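Local structure of CDP-glucose-4,6-dehydratase (Yersinia pseudotuberculosis, 1RKX) at residues Gly16-Lys21 with Gly38-Ala43; Val12-His17 with Ile83-Ala88. The protein catalyses the 4,6-dehydration of CDP-D-glucose, probably with its bound NAD as cofactor, and belongs to the short-chain dehydrogenase/reductase (SDR) family. All coordinates share one frame; numbering follows the deposited sequence.

Interaction 1 of 2, residues Gly16-Lys21 with Gly38-Ala43; sequences GHTGFK and GYSLTA. With NAD (nicotinamide-adenine-dinucleotide), chain G.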
loop_
_atom_site.group_PDB
_atom_site.type_symbol
_atom_site.label_atom_id
_atom_site.label_comp_id
_atom_site.label_asym_id
_atom_site.label_seq_id
_atom_site.Cartn_x
_atom_site.Cartn_y
_atom_site.Cartn_z
ATOM N N GLY C 16 -3.176 5.589 -35.237
ATOM C CA GLY C 16 -2.764 4.200 -35.293
ATOM C C GLY C 16 -3.741 3.304 -36.038
ATOM O O GLY C 16 -3.774 2.092 -35.811
ATOM N N HIS C 17 -4.535 3.894 -36.930
ATOM C CA HIS C 17 -5.508 3.135 -37.705
ATOM C C HIS C 17 -4.870 2.175 -38.713
ATOM O O HIS C 17 -5.542 1.271 -39.213
ATOM C CB HIS C 17 -6.460 4.086 -38.445
ATOM C CG HIS C 17 -5.832 4.787 -39.612
ATOM N ND1 HIS C 17 -4.752 5.635 -39.483
ATOM C CD2 HIS C 17 -6.145 4.777 -40.930
ATOM C CE1 HIS C 17 -4.429 6.120 -40.669
ATOM N NE2 HIS C 17 -5.259 5.615 -41.564
ATOM N N THR C 18 -3.582 2.353 -39.013
ATOM C CA THR C 18 -2.915 1.477 -39.976
ATOM C C THR C 18 -2.316 0.237 -39.314
ATOM O O THR C 18 -1.697 -0.591 -39.978
ATOM C CB THR C 18 -1.781 2.215 -40.730
ATOM O OG1 THR C 18 -0.776 2.630 -39.800
ATOM C CG2 THR C 18 -2.336 3.437 -41.477
ATOM N N GLY C 19 -2.509 0.120 -38.004
ATOM C CA GLY C 19 -1.978 -1.017 -37.274
ATOM C C GLY C 19 -2.996 -2.123 -37.045
ATOM O O GLY C 19 -4.124 -2.066 -37.544
ATOM N N PHE C 20 -2.590 -3.125 -36.272
ATOM C CA PHE C 20 -3.435 -4.277 -35.968
ATOM C C PHE C 20 -4.713 -3.916 -35.216
ATOM O O PHE C 20 -5.818 -4.109 -35.732
ATOM C CB PHE C 20 -2.616 -5.306 -35.174
ATOM C CG PHE C 20 -3.409 -6.498 -34.704
ATOM C CD1 PHE C 20 -4.117 -7.290 -35.607
ATOM C CD2 PHE C 20 -3.402 -6.858 -33.357
ATOM C CE1 PHE C 20 -4.807 -8.430 -35.179
ATOM C CE2 PHE C 20 -4.085 -7.994 -32.913
ATOM C CZ PHE C 20 -4.789 -8.784 -33.827
ATOM N N LYS C 21 -4.577 -3.398 -33.998
ATOM C CA LYS C 21 -5.752 -3.034 -33.213
ATOM C C LYS C 21 -6.512 -1.881 -33.848
ATOM O O LYS C 21 -7.745 -1.871 -33.861
ATOM C CB LYS C 21 -5.354 -2.652 -31.783
ATOM C CG LYS C 21 -4.770 -3.807 -30.971
ATOM C CD LYS C 21 -4.354 -3.364 -29.578
ATOM C CE LYS C 21 -5.542 -2.870 -28.763
ATOM N NZ LYS C 21 -5.144 -2.425 -27.395
ATOM N N GLY C 38 -8.377 8.567 -39.772
ATOM C CA GLY C 38 -7.224 7.960 -39.132
ATOM C C GLY C 38 -5.950 8.754 -39.377
ATOM O O GLY C 38 -5.817 9.435 -40.394
ATOM N N TYR C 39 -5.014 8.660 -38.434
ATOM C CA TYR C 39 -3.732 9.363 -38.526
ATOM C C TYR C 39 -2.667 8.393 -38.024
ATOM O O TYR C 39 -2.642 8.064 -36.834
ATOM C CB TYR C 39 -3.765 10.610 -37.639
ATOM C CG TYR C 39 -2.541 11.498 -37.727
ATOM C CD1 TYR C 39 -2.513 12.600 -38.584
ATOM C CD2 TYR C 39 -1.418 11.252 -36.935
ATOM C CE1 TYR C 39 -1.398 13.442 -38.646
ATOM C CE2 TYR C 39 -0.293 12.088 -36.993
ATOM C CZ TYR C 39 -0.297 13.181 -37.850
ATOM O OH TYR C 39 0.793 14.021 -37.907
ATOM N N SER C 40 -1.809 7.928 -38.928
ATOM C CA SER C 40 -0.748 6.975 -38.584
ATOM C C SER C 40 0.393 7.069 -39.581
ATOM O O SER C 40 0.312 7.781 -40.582
ATOM C CB SER C 40 -1.261 5.526 -38.662
ATOM O OG SER C 40 -2.501 5.333 -38.007
ATOM N N LEU C 41 1.462 6.336 -39.298
ATOM C CA LEU C 41 2.572 6.250 -40.232
ATOM C C LEU C 41 2.093 5.126 -41.150
ATOM O O LEU C 41 1.076 4.487 -40.864
ATOM C CB LEU C 41 3.853 5.798 -39.532
ATOM C CG LEU C 41 4.498 6.731 -38.510
ATOM C CD1 LEU C 41 5.724 6.045 -37.919
ATOM C CD2 LEU C 41 4.892 8.041 -39.183
ATOM N N THR C 42 2.810 4.879 -42.238
ATOM C CA THR C 42 2.443 3.807 -43.157
ATOM C C THR C 42 2.348 2.493 -42.372
ATOM O O THR C 42 3.091 2.292 -41.408
ATOM C CB THR C 42 3.504 3.665 -44.270
ATOM O OG1 THR C 42 3.454 4.819 -45.119
ATOM C CG2 THR C 42 3.261 2.414 -45.102
ATOM N N ALA C 43 1.437 1.608 -42.775
ATOM C CA ALA C 43 1.263 0.320 -42.098
ATOM C C ALA C 43 2.635 -0.254 -41.727
ATOM O O ALA C 43 3.554 -0.294 -42.549
ATOM C CB ALA C 43 0.503 -0.652 -42.997
HETATM P PA NAD G . 0.747 -2.021 -34.460
HETATM O O1A NAD G . 2.212 -1.884 -34.615
HETATM O O2A NAD G . 0.054 -2.966 -35.375
HETATM O O5B NAD G . 0.028 -0.589 -34.597
HETATM C C5B NAD G . 0.742 0.596 -34.169
HETATM C C4B NAD G . 0.206 1.842 -34.877
HETATM O O4B NAD G . 1.047 2.890 -34.343
HETATM C C3B NAD G . 0.456 1.828 -36.377
HETATM O O3B NAD G . -0.785 2.190 -37.016
HETATM C C2B NAD G . 1.570 2.845 -36.540
HETATM O O2B NAD G . 1.599 3.465 -37.856
HETATM C C1B NAD G . 1.293 3.784 -35.394
HETATM N N9A NAD G . 2.445 4.605 -35.054
HETATM C C8A NAD G . 3.611 4.211 -34.451
HETATM N N7A NAD G . 4.484 5.202 -34.286
HETATM C C5A NAD G . 3.840 6.302 -34.818
HETATM C C6A NAD G . 4.240 7.650 -34.948
HETATM N N6A NAD G . 5.389 8.163 -34.558
HETATM N N1A NAD G . 3.357 8.519 -35.535
HETATM C C2A NAD G . 2.151 8.016 -35.955
HETATM N N3A NAD G . 1.674 6.791 -35.887
HETATM C C4A NAD G . 2.578 5.961 -35.299
HETATM O O3 NAD G . 0.448 -2.386 -32.972
HETATM P PN NAD G . -0.963 -2.698 -32.205
HETATM O O1N NAD G . -0.836 -4.090 -31.765
HETATM O O2N NAD G . -2.074 -2.480 -33.165
HETATM O O5D NAD G . -0.907 -1.721 -30.961
HETATM C C5D NAD G . -1.925 -0.719 -30.874
HETATM C C4D NAD G . -1.770 0.068 -29.587
HETATM O O4D NAD G . -2.039 -0.902 -28.521
HETATM C C3D NAD G . -0.398 0.646 -29.237
HETATM O O3D NAD G . -0.601 1.827 -28.435
HETATM C C2D NAD G . 0.223 -0.476 -28.416
HETATM O O2D NAD G . 1.290 0.031 -27.597
HETATM C C1D NAD G . -0.964 -0.931 -27.611
HETATM N N1N NAD G . -0.781 -2.272 -27.067
HETATM C C2N NAD G . -0.893 -3.433 -27.853
HETATM C C3N NAD G . -0.785 -4.794 -27.241
HETATM C C7N NAD G . -0.971 -5.958 -28.125
HETATM O O7N NAD G . -0.900 -7.077 -27.594
HETATM N N7N NAD G . -1.210 -5.858 -29.449
HETATM C C4N NAD G . -0.399 -4.903 -25.782
HETATM C C5N NAD G . -0.291 -3.575 -25.104
HETATM C C6N NAD G . -0.468 -2.404 -25.679
#

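Interaction 2 of 2, residues Val12-His17 with Ile83-Ala88; sequences VFVTGH and IVFHMA. With NAD (nicotinamide-adenine-dinucleotide), chain G.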
loop_
_atom_site.group_PDB
_atom_site.type_symbol
_atom_site.label_atom_id
_atom_site.label_comp_id
_atom_site.label_asym_id
_atom_site.label_seq_id
_atom_site.Cartn_x
_atom_site.Cartn_y
_atom_site.Cartn_z
ATOM N N VAL C 12 -15.318 10.226 -35.519
ATOM C CA VAL C 12 -14.293 9.569 -34.711
ATOM C C VAL C 12 -12.904 9.661 -35.337
ATOM O O VAL C 12 -12.707 9.319 -36.508
ATOM C CB VAL C 12 -14.660 8.077 -34.496
ATOM C CG1 VAL C 12 -13.717 7.436 -33.479
ATOM C CG2 VAL C 12 -16.104 7.963 -34.032
ATOM N N PHE C 13 -11.946 10.122 -34.539
ATOM C CA PHE C 13 -10.563 10.280 -34.973
ATOM C C PHE C 13 -9.759 9.155 -34.326
ATOM O O PHE C 13 -9.786 8.993 -33.110
ATOM C CB PHE C 13 -10.034 11.640 -34.507
ATOM C CG PHE C 13 -8.684 12.001 -35.073
ATOM C CD1 PHE C 13 -8.573 12.555 -36.343
ATOM C CD2 PHE C 13 -7.527 11.812 -34.322
ATOM C CE1 PHE C 13 -7.324 12.924 -36.863
ATOM C CE2 PHE C 13 -6.273 12.173 -34.827
ATOM C CZ PHE C 13 -6.172 12.731 -36.099
ATOM N N VAL C 14 -9.044 8.385 -35.138
ATOM C CA VAL C 14 -8.264 7.265 -34.627
ATOM C C VAL C 14 -6.786 7.313 -35.016
ATOM O O VAL C 14 -6.456 7.208 -36.194
ATOM C CB VAL C 14 -8.830 5.919 -35.149
ATOM C CG1 VAL C 14 -8.003 4.755 -34.598
ATOM C CG2 VAL C 14 -10.300 5.777 -34.765
ATOM N N THR C 15 -5.893 7.470 -34.040
ATOM C CA THR C 15 -4.473 7.452 -34.373
ATOM C C THR C 15 -4.099 5.980 -34.366
ATOM O O THR C 15 -4.657 5.201 -33.583
ATOM C CB THR C 15 -3.588 8.206 -33.340
ATOM O OG1 THR C 15 -3.638 7.540 -32.068
ATOM C CG2 THR C 15 -4.052 9.646 -33.188
ATOM N N GLY C 16 -3.176 5.589 -35.237
ATOM C CA GLY C 16 -2.764 4.200 -35.293
ATOM C C GLY C 16 -3.741 3.304 -36.038
ATOM O O GLY C 16 -3.774 2.092 -35.811
ATOM N N HIS C 17 -4.535 3.894 -36.930
ATOM C CA HIS C 17 -5.508 3.135 -37.705
ATOM C C HIS C 17 -4.870 2.175 -38.713
ATOM O O HIS C 17 -5.542 1.271 -39.213
ATOM C CB HIS C 17 -6.460 4.086 -38.445
ATOM C CG HIS C 17 -5.832 4.787 -39.612
ATOM N ND1 HIS C 17 -4.752 5.635 -39.483
ATOM C CD2 HIS C 17 -6.145 4.777 -40.930
ATOM C CE1 HIS C 17 -4.429 6.120 -40.669
ATOM N NE2 HIS C 17 -5.259 5.615 -41.564
ATOM N N ILE C 83 -15.150 12.194 -30.825
ATOM C CA ILE C 83 -14.566 11.064 -30.117
ATOM C C ILE C 83 -13.185 10.754 -30.678
ATOM O O ILE C 83 -12.986 10.723 -31.898
ATOM C CB ILE C 83 -15.455 9.808 -30.254
ATOM C CG1 ILE C 83 -16.857 10.098 -29.712
ATOM C CG2 ILE C 83 -14.834 8.641 -29.484
ATOM C CD1 ILE C 83 -17.855 8.970 -29.940
ATOM N N VAL C 84 -12.233 10.513 -29.782
ATOM C CA VAL C 84 -10.873 10.210 -30.187
ATOM C C VAL C 84 -10.336 8.944 -29.524
ATOM O O VAL C 84 -10.482 8.756 -28.319
ATOM C CB VAL C 84 -9.908 11.359 -29.826
ATOM C CG1 VAL C 84 -8.477 10.961 -30.192
ATOM C CG2 VAL C 84 -10.315 12.639 -30.546
ATOM N N PHE C 85 -9.725 8.080 -30.326
ATOM C CA PHE C 85 -9.094 6.860 -29.830
ATOM C C PHE C 85 -7.620 6.992 -30.193
ATOM O O PHE C 85 -7.268 7.028 -31.379
ATOM C CB PHE C 85 -9.658 5.610 -30.510
ATOM C CG PHE C 85 -11.047 5.245 -30.070
ATOM C CD1 PHE C 85 -12.156 5.671 -30.798
ATOM C CD2 PHE C 85 -11.250 4.456 -28.938
ATOM C CE1 PHE C 85 -13.452 5.310 -30.407
ATOM C CE2 PHE C 85 -12.539 4.087 -28.534
ATOM C CZ PHE C 85 -13.644 4.516 -29.273
ATOM N N HIS C 86 -6.759 7.083 -29.184
ATOM C CA HIS C 86 -5.329 7.214 -29.429
ATOM C C HIS C 86 -4.653 5.856 -29.306
ATOM O O HIS C 86 -4.427 5.365 -28.199
ATOM C CB HIS C 86 -4.719 8.217 -28.440
ATOM C CG HIS C 86 -3.232 8.374 -28.563
ATOM N ND1 HIS C 86 -2.598 8.563 -29.773
ATOM C CD2 HIS C 86 -2.256 8.382 -27.622
ATOM C CE1 HIS C 86 -1.296 8.676 -29.573
ATOM N NE2 HIS C 86 -1.062 8.571 -28.276
ATOM N N MET C 87 -4.339 5.246 -30.447
ATOM C CA MET C 87 -3.688 3.948 -30.447
ATOM C C MET C 87 -2.299 3.940 -31.065
ATOM O O MET C 87 -1.609 2.924 -31.020
ATOM C CB MET C 87 -4.567 2.910 -31.148
ATOM C CG MET C 87 -5.788 2.528 -30.335
ATOM S SD MET C 87 -6.496 0.946 -30.814
ATOM C CE MET C 87 -7.513 1.456 -32.143
ATOM N N ALA C 88 -1.885 5.064 -31.640
ATOM C CA ALA C 88 -0.567 5.145 -32.255
ATOM C C ALA C 88 0.519 5.125 -31.181
ATOM O O ALA C 88 0.443 5.849 -30.184
ATOM C CB ALA C 88 -0.446 6.415 -33.097
HETATM P PA NAD G . 0.747 -2.021 -34.460
HETATM O O1A NAD G . 2.212 -1.884 -34.615
HETATM O O2A NAD G . 0.054 -2.966 -35.375
HETATM O O5B NAD G . 0.028 -0.589 -34.597
HETATM C C5B NAD G . 0.742 0.596 -34.169
HETATM C C4B NAD G . 0.206 1.842 -34.877
HETATM O O4B NAD G . 1.047 2.890 -34.343
HETATM C C3B NAD G . 0.456 1.828 -36.377
HETATM O O3B NAD G . -0.785 2.190 -37.016
HETATM C C2B NAD G . 1.570 2.845 -36.540
HETATM O O2B NAD G . 1.599 3.465 -37.856
HETATM C C1B NAD G . 1.293 3.784 -35.394
HETATM N N9A NAD G . 2.445 4.605 -35.054
HETATM C C8A NAD G . 3.611 4.211 -34.451
HETATM N N7A NAD G . 4.484 5.202 -34.286
HETATM C C5A NAD G . 3.840 6.302 -34.818
HETATM C C6A NAD G . 4.240 7.650 -34.948
HETATM N N6A NAD G . 5.389 8.163 -34.558
HETATM N N1A NAD G . 3.357 8.519 -35.535
HETATM C C2A NAD G . 2.151 8.016 -35.955
HETATM N N3A NAD G . 1.674 6.791 -35.887
HETATM C C4A NAD G . 2.578 5.961 -35.299
HETATM O O3 NAD G . 0.448 -2.386 -32.972
HETATM P PN NAD G . -0.963 -2.698 -32.205
HETATM O O1N NAD G . -0.836 -4.090 -31.765
HETATM O O2N NAD G . -2.074 -2.480 -33.165
HETATM O O5D NAD G . -0.907 -1.721 -30.961
HETATM C C5D NAD G . -1.925 -0.719 -30.874
HETATM C C4D NAD G . -1.770 0.068 -29.587
HETATM O O4D NAD G . -2.039 -0.902 -28.521
HETATM C C3D NAD G . -0.398 0.646 -29.237
HETATM O O3D NAD G . -0.601 1.827 -28.435
HETATM C C2D NAD G . 0.223 -0.476 -28.416
HETATM O O2D NAD G . 1.290 0.031 -27.597
HETATM C C1D NAD G . -0.964 -0.931 -27.611
HETATM N N1N NAD G . -0.781 -2.272 -27.067
HETATM C C2N NAD G . -0.893 -3.433 -27.853
HETATM C C3N NAD G . -0.785 -4.794 -27.241
HETATM C C7N NAD G . -0.971 -5.958 -28.125
HETATM O O7N NAD G . -0.900 -7.077 -27.594
HETATM N N7N NAD G . -1.210 -5.858 -29.449
HETATM C C4N NAD G . -0.399 -4.903 -25.782
HETATM C C5N NAD G . -0.291 -3.575 -25.104
HETATM C C6N NAD G . -0.468 -2.404 -25.679
#

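Interaction 1 of 2, residues Gly16-Lys21 with Gly38-Ala43
G16 and S40 come within 4.8 Å at their CA atoms, where a type I turn from G16 to G19 meets the end of strand 35-40, and G16 N donates to Y39 O (3.0 Å). The imidazole of H17 turns one face to the backbone of G38. G38 CA sits 3.5 Å from the ring centroid, over that face, as a CH-pi contact. T18 CG2 approaches the other face near its rim. H17 CG stands between its own backbone N and carbonyl carbon (chi1 73°), which turns the ring toward the strand. H17 ND1 then shares a hydrogen bond with S40 OG (2.7 Å), and H17 NE2 is held by S61 in the next strand. S40 OG also takes a weak bond from T18 N. Segment 16-21 holds the glycine-rich turn of a Rossmann beta-alpha-beta unit, in which strand 11-15, helix 20-31 and strand 35-40 follow one another. G19 is the N-cap residue of the helix, and its lack of a side chain leaves room for the dinucleotide. F20 N and K21 N, in the first turn of that helix, bond to one phosphate oxygen each, NAD O2A and NAD O2N. T18 OG1 makes two hydrogen bonds. It donates to L41 O (2.8 Å), nearly in line with the carbonyl, and receives NAD O3B (2.8 Å) from the adenosine ribose. L41 N adds a weak bond to the neighbouring ribose hydroxyl, NAD O2B. The L41 side chain lies against the adenine, with L41 CD1 3.6 Å from NAD C5A.

Interaction 2 of 2, residues Val12-His17 with Ile83-Ala88
T15 OG1 is gripped by three groups of segment 83-88. The shortest bond joins T15 OG1 to H86 ND1 (2.7 Å), with the hydroxyl near the plane of the imidazole, at its edge. A88 N donates to T15 OG1 almost straight (3.1 Å, 169° at the hydrogen). M87 N adds a weak, bent bond. With chi1 at 65° the T15 hydroxyl is tucked over its own main chain, facing the end of the partner strand. M87 N also donates to T15 O. These bonds tie the end of one strand to the loop that follows the other. Farther back, the axes of strands 12-15 and 83-86 approach to 4.7 Å and run parallel within 10°. F13 bonds through its N to I83 O and through its O to F85 N, and T15 N follows with F85 O. On the face with V12, V14 and F85, V12 CG1 meets the edge of the phenyl ring, 3.6 Å from F85 CD1. V14 CG1 lies beside the M87 chain, which bends at its sulfur to bring M87 CE to 4.1 Å. On the other face F13 CB packs on V84 CG2 at 4.1 Å, and V84 CG1 lies near the plane of the F13 ring. The pair lies in the middle of the seven-stranded parallel Rossmann sheet, as its third and fourth strands, and both strands end at the cofactor. There M87 O accepts a hydrogen bond from NAD O3D (3.0 Å), and A88 CB lies 3.5 Å from NAD N3A of the adenine. Helix 20-31, through L25 and L29, and helix 4-7, through W7, pack on the face of V12 and F85. Strand 35-40 flanks strand 11-15, and strand 126-130 flanks strand 83-86.

Overall arrangement
Interactions 1 and 2 share G16 and H17, and their centres lie 9 Å apart. Strand 11-15 links them. It has strand 35-40 of interaction 1 on one side and strand 83-86 of interaction 2 on the other. Y39 N lies 3.0 Å from V14 O, probably as a hydrogen bond, and Y39 CB packs on F13 CZ at 3.6 Å. Nearer the cofactor, M87 CE comes within 3.8 Å of K21 O. Both contacts touch the same NAD. Interaction 1 meets the adenosine and the two phosphates. Interaction 2 reaches the adenine and the nicotinamide ribose. D65, I66, A89, K161 and V196 add further hydrogen bonds to the cofactor.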